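Local structure of myosin-2 (Saccharomyces cerevisiae, 6IXO) at residues I57-L62 with V108-S113; T83-V88 with E152-N157. The protein carries organelles and other cargo along polarized actin cables as a class V myosin heavy chain, binding cargo receptors through its globular tail, the part described here. All coordinates share one frame; numbering follows the deposited sequence.

Contact 1 (I57-L62 with V108-S113)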
ATOM      1  N   ILE A  57      -8.382 -11.204  19.141  1.00 33.91           N
ATOM      2  CA  ILE A  57      -8.838 -10.829  20.486  1.00 38.12           C
ATOM      3  C   ILE A  57     -10.149 -10.015  20.449  1.00 35.87           C
ATOM      4  O   ILE A  57     -11.087 -10.286  21.203  1.00 34.46           O
ATOM      5  CB  ILE A  57      -7.743 -10.052  21.215  1.00 37.11           C
ATOM      6  CG1 ILE A  57      -6.613 -11.022  21.537  1.00 38.43           C
ATOM      7  CG2 ILE A  57      -8.298  -9.428  22.489  1.00 38.60           C
ATOM      8  CD1 ILE A  57      -5.328 -10.365  22.069  1.00 40.33           C
ATOM      9  N   LEU A  58     -10.208  -9.021  19.566  1.00 34.71           N
ATOM     10  CA  LEU A  58     -11.406  -8.208  19.382  1.00 34.38           C
ATOM     11  C   LEU A  58     -12.611  -9.058  19.017  1.00 35.71           C
ATOM     12  O   LEU A  58     -13.710  -8.833  19.511  1.00 37.01           O
ATOM     13  CB  LEU A  58     -11.174  -7.162  18.277  1.00 30.19           C
ATOM     14  CG  LEU A  58     -10.142  -6.078  18.589  1.00 34.14           C
ATOM     15  CD1 LEU A  58      -9.907  -5.168  17.348  1.00 28.48           C
ATOM     16  CD2 LEU A  58     -10.579  -5.246  19.768  1.00 35.13           C
ATOM     17  N   ILE A  59     -12.389 -10.018  18.130  1.00 33.15           N
ATOM     18  CA  ILE A  59     -13.446 -10.929  17.693  1.00 33.78           C
ATOM     19  C   ILE A  59     -14.007 -11.735  18.867  1.00 38.48           C
ATOM     20  O   ILE A  59     -15.233 -11.934  18.989  1.00 38.56           O
ATOM     21  CB  ILE A  59     -12.910 -11.878  16.567  1.00 28.82           C
ATOM     22  CG1 ILE A  59     -12.754 -11.073  15.258  1.00 32.58           C
ATOM     23  CG2 ILE A  59     -13.843 -13.076  16.350  1.00 33.05           C
ATOM     24  CD1 ILE A  59     -11.836 -11.765  14.204  1.00 37.54           C
ATOM     25  N   ILE A  60     -13.136 -12.189  19.758  1.00 40.25           N
ATOM     26  CA  ILE A  60     -13.627 -12.972  20.898  1.00 40.41           C
ATOM     27  C   ILE A  60     -14.494 -12.098  21.802  1.00 41.41           C
ATOM     28  O   ILE A  60     -15.610 -12.478  22.183  1.00 45.66           O
ATOM     29  CB  ILE A  60     -12.474 -13.570  21.690  1.00 40.24           C
ATOM     30  CG1 ILE A  60     -11.820 -14.659  20.842  1.00 45.33           C
ATOM     31  CG2 ILE A  60     -12.974 -14.134  23.027  1.00 45.01           C
ATOM     32  CD1 ILE A  60     -10.404 -14.985  21.223  1.00 50.26           C
ATOM     33  N   VAL A  61     -13.971 -10.928  22.140  1.00 35.65           N
ATOM     34  CA  VAL A  61     -14.676  -9.976  22.987  1.00 40.97           C
ATOM     35  C   VAL A  61     -16.008  -9.603  22.374  1.00 40.98           C
ATOM     36  O   VAL A  61     -17.034  -9.654  23.046  1.00 43.95           O
ATOM     37  CB  VAL A  61     -13.866  -8.685  23.209  1.00 40.50           C
ATOM     38  CG1 VAL A  61     -14.751  -7.609  23.842  1.00 40.10           C
ATOM     39  CG2 VAL A  61     -12.644  -8.970  24.052  1.00 37.62           C
ATOM     40  N   LEU A  62     -15.983  -9.232  21.100  1.00 37.91           N
ATOM     41  CA  LEU A  62     -17.180  -8.783  20.387  1.00 38.32           C
ATOM     42  C   LEU A  62     -18.272  -9.818  20.393  1.00 41.18           C
ATOM     43  O   LEU A  62     -19.442  -9.555  20.725  1.00 41.35           O
ATOM     44  CB  LEU A  62     -16.828  -8.443  18.927  1.00 36.82           C
ATOM     45  CG  LEU A  62     -18.020  -8.016  18.053  1.00 42.63           C
ATOM     46  CD1 LEU A  62     -18.739  -6.846  18.673  1.00 41.78           C
ATOM     47  CD2 LEU A  62     -17.577  -7.631  16.615  1.00 41.24           C
ATOM     48  N   VAL A 108      -7.396  -5.423  10.017  1.00 26.94           N
ATOM     49  CA  VAL A 108      -8.705  -4.884   9.632  1.00 30.65           C
ATOM     50  C   VAL A 108      -9.358  -5.830   8.628  1.00 31.89           C
ATOM     51  O   VAL A 108     -10.582  -6.057   8.664  1.00 33.50           O
ATOM     52  CB  VAL A 108      -8.583  -3.447   9.077  1.00 30.01           C
ATOM     53  CG1 VAL A 108      -9.893  -2.996   8.453  1.00 28.32           C
ATOM     54  CG2 VAL A 108      -8.171  -2.491  10.215  1.00 29.24           C
ATOM     55  N   ARG A 109      -8.550  -6.451   7.760  1.00 28.34           N
ATOM     56  CA  ARG A 109      -9.136  -7.458   6.866  1.00 26.59           C
ATOM     57  C   ARG A 109      -9.701  -8.627   7.677  1.00 31.65           C
ATOM     58  O   ARG A 109     -10.740  -9.218   7.319  1.00 30.53           O
ATOM     59  CB  ARG A 109      -8.106  -7.995   5.856  1.00 31.13           C
ATOM     60  CG  ARG A 109      -8.719  -8.967   4.854  1.00 35.84           C
ATOM     61  CD  ARG A 109      -9.805  -8.268   4.023  1.00 38.11           C
ATOM     62  NE  ARG A 109     -10.275  -9.109   2.907  1.00 34.34           N
ATOM     63  CZ  ARG A 109     -11.265  -8.754   2.078  1.00 32.34           C
ATOM     64  NH1 ARG A 109     -11.913  -7.579   2.258  1.00 31.68           N
ATOM     65  NH2 ARG A 109     -11.630  -9.587   1.098  1.00 37.61           N
ATOM     66  N   GLU A 110      -9.009  -8.996   8.750  1.00 29.41           N
ATOM     67  CA  GLU A 110      -9.499 -10.144   9.533  1.00 28.72           C
ATOM     68  C   GLU A 110     -10.828  -9.763  10.230  1.00 31.88           C
ATOM     69  O   GLU A 110     -11.747 -10.559  10.332  1.00 32.09           O
ATOM     70  CB  GLU A 110      -8.450 -10.559  10.574  1.00 31.63           C
ATOM     71  CG  GLU A 110      -8.854 -11.757  11.450  1.00 33.56           C
ATOM     72  CD  GLU A 110      -8.601 -13.072  10.729  1.00 42.62           C
ATOM     73  OE1 GLU A 110      -8.133 -13.035   9.566  1.00 48.00           O
ATOM     74  OE2 GLU A 110      -8.842 -14.124  11.343  1.00 43.55           O
ATOM     75  N   LEU A 111     -10.914  -8.525  10.703  1.00 32.69           N
ATOM     76  CA  LEU A 111     -12.119  -8.028  11.371  1.00 34.70           C
ATOM     77  C   LEU A 111     -13.282  -7.966  10.391  1.00 38.94           C
ATOM     78  O   LEU A 111     -14.406  -8.369  10.692  1.00 35.92           O
ATOM     79  CB  LEU A 111     -11.873  -6.640  11.946  1.00 32.64           C
ATOM     80  CG  LEU A 111     -11.013  -6.581  13.206  1.00 33.74           C
ATOM     81  CD1 LEU A 111     -10.584  -5.130  13.540  1.00 35.41           C
ATOM     82  CD2 LEU A 111     -11.794  -7.235  14.397  1.00 29.51           C
ATOM     83  N   TYR A 112     -13.013  -7.435   9.209  1.00 38.54           N
ATOM     84  CA  TYR A 112     -14.072  -7.273   8.230  1.00 35.76           C
ATOM     85  C   TYR A 112     -14.570  -8.643   7.839  1.00 39.23           C
ATOM     86  O   TYR A 112     -15.772  -8.901   7.761  1.00 42.43           O
ATOM     87  CB  TYR A 112     -13.561  -6.467   7.008  1.00 32.50           C
ATOM     88  CG  TYR A 112     -14.591  -6.403   5.892  1.00 36.55           C
ATOM     89  CD1 TYR A 112     -15.710  -5.572   5.999  1.00 36.39           C
ATOM     90  CD2 TYR A 112     -14.471  -7.200   4.759  1.00 40.84           C
ATOM     91  CE1 TYR A 112     -16.689  -5.542   4.999  1.00 33.33           C
ATOM     92  CE2 TYR A 112     -15.426  -7.152   3.732  1.00 40.53           C
ATOM     93  CZ  TYR A 112     -16.542  -6.330   3.865  1.00 39.11           C
ATOM     94  OH  TYR A 112     -17.484  -6.270   2.849  1.00 41.19           O
ATOM     95  N   SER A 113     -13.631  -9.562   7.661  1.00 39.36           N
ATOM     96  CA  SER A 113     -13.982 -10.906   7.259  1.00 36.87           C
ATOM     97  C   SER A 113     -14.829 -11.584   8.342  1.00 40.24           C
ATOM     98  O   SER A 113     -15.747 -12.349   8.050  1.00 42.48           O
ATOM     99  CB  SER A 113     -12.713 -11.725   6.960  1.00 39.64           C
ATOM    100  OG  SER A 113     -11.938 -11.063   5.924  1.00 37.49           O
TER

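Contact 2 (T83-V88 with E152-N157)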
ATOM      1  N   THR A  83     -12.230   4.149  15.685  1.00 34.80           N
ATOM      2  CA  THR A  83     -11.545   5.428  15.828  1.00 41.20           C
ATOM      3  C   THR A  83     -10.072   5.206  16.093  1.00 39.50           C
ATOM      4  O   THR A  83      -9.212   5.861  15.490  1.00 38.90           O
ATOM      5  CB  THR A  83     -12.128   6.271  16.996  1.00 38.67           C
ATOM      6  OG1 THR A  83     -13.514   6.527  16.755  1.00 45.29           O
ATOM      7  CG2 THR A  83     -11.381   7.613  17.097  1.00 45.18           C
ATOM      8  N   THR A  84      -9.779   4.284  17.009  1.00 31.97           N
ATOM      9  CA  THR A  84      -8.406   4.097  17.458  1.00 30.12           C
ATOM     10  C   THR A  84      -7.551   3.519  16.343  1.00 33.03           C
ATOM     11  O   THR A  84      -6.415   3.966  16.108  1.00 37.16           O
ATOM     12  CB  THR A  84      -8.340   3.197  18.730  1.00 35.61           C
ATOM     13  OG1 THR A  84      -9.041   3.853  19.798  1.00 38.48           O
ATOM     14  CG2 THR A  84      -6.882   2.956  19.149  1.00 33.70           C
ATOM     15  N   ILE A  85      -8.075   2.535  15.633  1.00 28.46           N
ATOM     16  CA  ILE A  85      -7.249   1.932  14.583  1.00 26.99           C
ATOM     17  C   ILE A  85      -6.946   2.984  13.521  1.00 32.85           C
ATOM     18  O   ILE A  85      -5.805   3.129  13.094  1.00 28.41           O
ATOM     19  CB  ILE A  85      -7.944   0.722  13.916  1.00 27.70           C
ATOM     20  CG1 ILE A  85      -7.963  -0.474  14.917  1.00 29.13           C
ATOM     21  CG2 ILE A  85      -7.225   0.365  12.614  1.00 29.33           C
ATOM     22  CD1 ILE A  85      -8.758  -1.724  14.413  1.00 32.71           C
ATOM     23  N   GLN A  86      -7.964   3.723  13.114  1.00 33.75           N
ATOM     24  CA  GLN A  86      -7.726   4.709  12.051  1.00 32.74           C
ATOM     25  C   GLN A  86      -6.700   5.728  12.544  1.00 32.87           C
ATOM     26  O   GLN A  86      -5.772   6.103  11.818  1.00 33.90           O
ATOM     27  CB  GLN A  86      -9.023   5.416  11.654  1.00 31.19           C
ATOM     28  CG  GLN A  86      -8.773   6.481  10.544  1.00 40.04           C
ATOM     29  CD  GLN A  86     -10.011   6.836   9.729  1.00 42.08           C
ATOM     30  OE1 GLN A  86     -10.844   5.977   9.388  1.00 47.07           O
ATOM     31  NE2 GLN A  86     -10.121   8.095   9.385  1.00 44.94           N
ATOM     32  N   LYS A  87      -6.871   6.169  13.787  1.00 31.07           N
ATOM     33  CA  LYS A  87      -5.930   7.107  14.390  1.00 39.30           C
ATOM     34  C   LYS A  87      -4.520   6.533  14.428  1.00 39.28           C
ATOM     35  O   LYS A  87      -3.542   7.228  14.130  1.00 34.83           O
ATOM     36  CB  LYS A  87      -6.370   7.496  15.801  1.00 37.92           C
ATOM     37  CG  LYS A  87      -5.392   8.460  16.479  1.00 52.54           C
ATOM     38  CD  LYS A  87      -5.948   9.051  17.777  1.00 69.72           C
ATOM     39  CE  LYS A  87      -5.051  10.163  18.316  1.00 85.06           C
ATOM     40  NZ  LYS A  87      -5.526  10.712  19.615  1.00 97.38           N
ATOM     41  N   VAL A  88      -4.397   5.263  14.787  1.00 36.14           N
ATOM     42  CA  VAL A  88      -3.078   4.647  14.809  1.00 30.89           C
ATOM     43  C   VAL A  88      -2.443   4.667  13.421  1.00 30.03           C
ATOM     44  O   VAL A  88      -1.257   4.956  13.271  1.00 29.52           O
ATOM     45  CB  VAL A  88      -3.138   3.182  15.346  1.00 31.22           C
ATOM     46  CG1 VAL A  88      -1.825   2.475  15.095  1.00 28.82           C
ATOM     47  CG2 VAL A  88      -3.426   3.218  16.881  1.00 28.18           C
ATOM     48  N   GLU A 152     -15.710  -1.910   6.257  1.00 28.53           N
ATOM     49  CA  GLU A 152     -15.391  -1.661   4.868  1.00 32.08           C
ATOM     50  C   GLU A 152     -14.802  -0.258   4.696  1.00 30.14           C
ATOM     51  O   GLU A 152     -13.748  -0.075   4.047  1.00 28.08           O
ATOM     52  CB  GLU A 152     -16.655  -1.836   4.034  1.00 35.53           C
ATOM     53  CG  GLU A 152     -16.494  -1.514   2.554  1.00 41.01           C
ATOM     54  CD  GLU A 152     -17.819  -1.677   1.795  1.00 62.79           C
ATOM     55  OE1 GLU A 152     -18.043  -2.751   1.204  1.00 72.73           O
ATOM     56  OE2 GLU A 152     -18.638  -0.732   1.799  1.00 70.44           O
ATOM     57  N   ALA A 153     -15.450   0.729   5.313  1.00 30.57           N
ATOM     58  CA  ALA A 153     -14.944   2.103   5.286  1.00 32.55           C
ATOM     59  C   ALA A 153     -13.577   2.196   5.966  1.00 30.40           C
ATOM     60  O   ALA A 153     -12.648   2.855   5.433  1.00 30.09           O
ATOM     61  CB  ALA A 153     -15.960   3.085   5.950  1.00 28.46           C
ATOM     62  N   LEU A 154     -13.421   1.538   7.115  1.00 29.24           N
ATOM     63  CA  LEU A 154     -12.119   1.559   7.808  1.00 26.95           C
ATOM     64  C   LEU A 154     -10.985   1.015   6.902  1.00 31.40           C
ATOM     65  O   LEU A 154      -9.906   1.614   6.790  1.00 29.27           O
ATOM     66  CB  LEU A 154     -12.157   0.740   9.097  1.00 28.43           C
ATOM     67  CG  LEU A 154     -10.849   0.674   9.916  1.00 28.20           C
ATOM     68  CD1 LEU A 154     -10.393   2.089  10.357  1.00 25.38           C
ATOM     69  CD2 LEU A 154     -11.049  -0.207  11.180  1.00 26.95           C
ATOM     70  N   SER A 155     -11.236  -0.129   6.286  1.00 27.67           N
ATOM     71  CA  SER A 155     -10.254  -0.756   5.392  1.00 26.00           C
ATOM     72  C   SER A 155      -9.856   0.240   4.277  1.00 25.84           C
ATOM     73  O   SER A 155      -8.662   0.448   4.008  1.00 24.30           O
ATOM     74  CB  SER A 155     -10.845  -2.035   4.795  1.00 31.79           C
ATOM     75  OG  SER A 155      -9.897  -2.739   3.987  1.00 32.60           O
ATOM     76  N   TYR A 156     -10.856   0.844   3.648  1.00 25.39           N
ATOM     77  CA  TYR A 156     -10.646   1.847   2.589  1.00 28.26           C
ATOM     78  C   TYR A 156      -9.798   3.006   3.080  1.00 31.33           C
ATOM     79  O   TYR A 156      -8.811   3.429   2.417  1.00 26.43           O
ATOM     80  CB  TYR A 156     -11.995   2.361   2.105  1.00 29.02           C
ATOM     81  CG  TYR A 156     -11.909   3.361   0.956  1.00 32.63           C
ATOM     82  CD1 TYR A 156     -11.893   2.914  -0.365  1.00 31.86           C
ATOM     83  CD2 TYR A 156     -11.865   4.732   1.196  1.00 32.41           C
ATOM     84  CE1 TYR A 156     -11.825   3.810  -1.431  1.00 29.52           C
ATOM     85  CE2 TYR A 156     -11.789   5.663   0.111  1.00 31.76           C
ATOM     86  CZ  TYR A 156     -11.770   5.176  -1.182  1.00 32.11           C
ATOM     87  OH  TYR A 156     -11.718   6.033  -2.255  1.00 30.91           O
ATOM     88  N   ASN A 157     -10.191   3.535   4.234  1.00 27.21           N
ATOM     89  CA  ASN A 157      -9.522   4.669   4.852  1.00 26.22           C
ATOM     90  C   ASN A 157      -8.092   4.354   5.166  1.00 28.26           C
ATOM     91  O   ASN A 157      -7.198   5.115   4.776  1.00 28.26           O
ATOM     92  CB  ASN A 157     -10.267   5.122   6.144  1.00 25.60           C
ATOM     93  CG  ASN A 157     -11.564   5.773   5.823  1.00 32.14           C
ATOM     94  OD1 ASN A 157     -11.848   6.010   4.636  1.00 31.77           O
ATOM     95  ND2 ASN A 157     -12.378   6.074   6.847  1.00 34.84           N
TER

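Contact 1 (I57-L62 with V108-S113)
Leu111 reaches helix 53-67 with both methyls, CD1 on Leu58 and CD2 between Leu58 and Ile59. Its CD1 meets the matching methyl of Leu58, CD1 to CD1 3.9 Å, while Leu111 CD2 lies 3.9 Å from Leu58 CB and so covers the root of the same side chain. That second methyl also touches Ile59, CG1 to Leu111 CD2 at 4.0 Å, where the two side chains run past one another in opposite directions. Ile59 reaches on to Glu110, the residue before Leu111: its CD1 sits 4.1 Å from Glu110 CG, the two side chains crossing at about a right angle. CG1 of Ile59 lies anti to the carbonyl carbon (chi1 -73°), which turns the longer branch toward Leu111 and Glu110. The segments run roughly parallel, their axes 10.4 Å apart at an angle of 29°, a helix-on-helix packing inside the all-helical cargo-binding tail of this class V myosin. Ile59 CD1 meets CG and the backbone O of Glu110, not the carboxylate. Bent at chi2 (82°), the glutamate turns its carboxylate to a salt bridge of OE2 with Arg56 NE, three residues before Ile59 on helix 53-67, so an ionic link between the same two helices borders the apolar patch. A long, weak ion pair joins OE1 to Arg387. Farther out, Leu58 also packs on Phe77 and Val81 of helix 71-90 and on Ile27 of helix 20-32, and Phe151 of helix 134-180 touches Leu111.

Contact 2 (T83-V88 with E152-N157)
Leu154 supplies the apolar half of the contact, one methyl to each of two successive residues on helix 71-90. CD1 lies 3.8 Å from Gln86 CB, against the base of the glutamine, and CD2 is 4.1 Å from Ile85 CG2, the side chains of Leu154 and Ile85 meeting at about a right angle. With CG anti to the backbone N (chi1 180°), the leucine brings its branched end up to the facing helix. The axes are nearly parallel, 8° apart in direction and 10.3 Å at closest approach, and this side-by-side pairing belongs to the helical bundle of the globular tail. The polar half lies at the more exposed margin. Asn157 ND2 donates to Gln86 OE1 over 3.0 Å with an N-H...O angle of 153°, coming in tilted from the plane of the glutamine carbonyl. The two amides stand perpendicular, and OE1 also rests 3.4 Å from Asn157 CB. An alanine in place of Gln86 would keep CB against Leu154 but would probably leave the Asn157 amide without this acceptor and free to turn. Deeper in, Ile85 packs on Trp104 of helix 97-124.

From the N terminus the chain first passes 57-62 on helix 53-67, then 83-88 on the next helix, 71-90. Helix 97-124 follows and brings 108-113 back to 57-62, closing contact 1 over 45 intervening residues. Helix 134-180 then brings 152-157 to 83-88, closing contact 2 over 63. The segments alternate, so the two loops cross rather than nest, and four helices are tied together. The centres of the two contacts lie about 13 Å apart, and their residues touch: Val108 CG2 is 3.8 Å from both Ile85 CG2 and Leu154 CD2, wedging helix 97-124 against both helices of contact 2, and Tyr112 packs against Glu152.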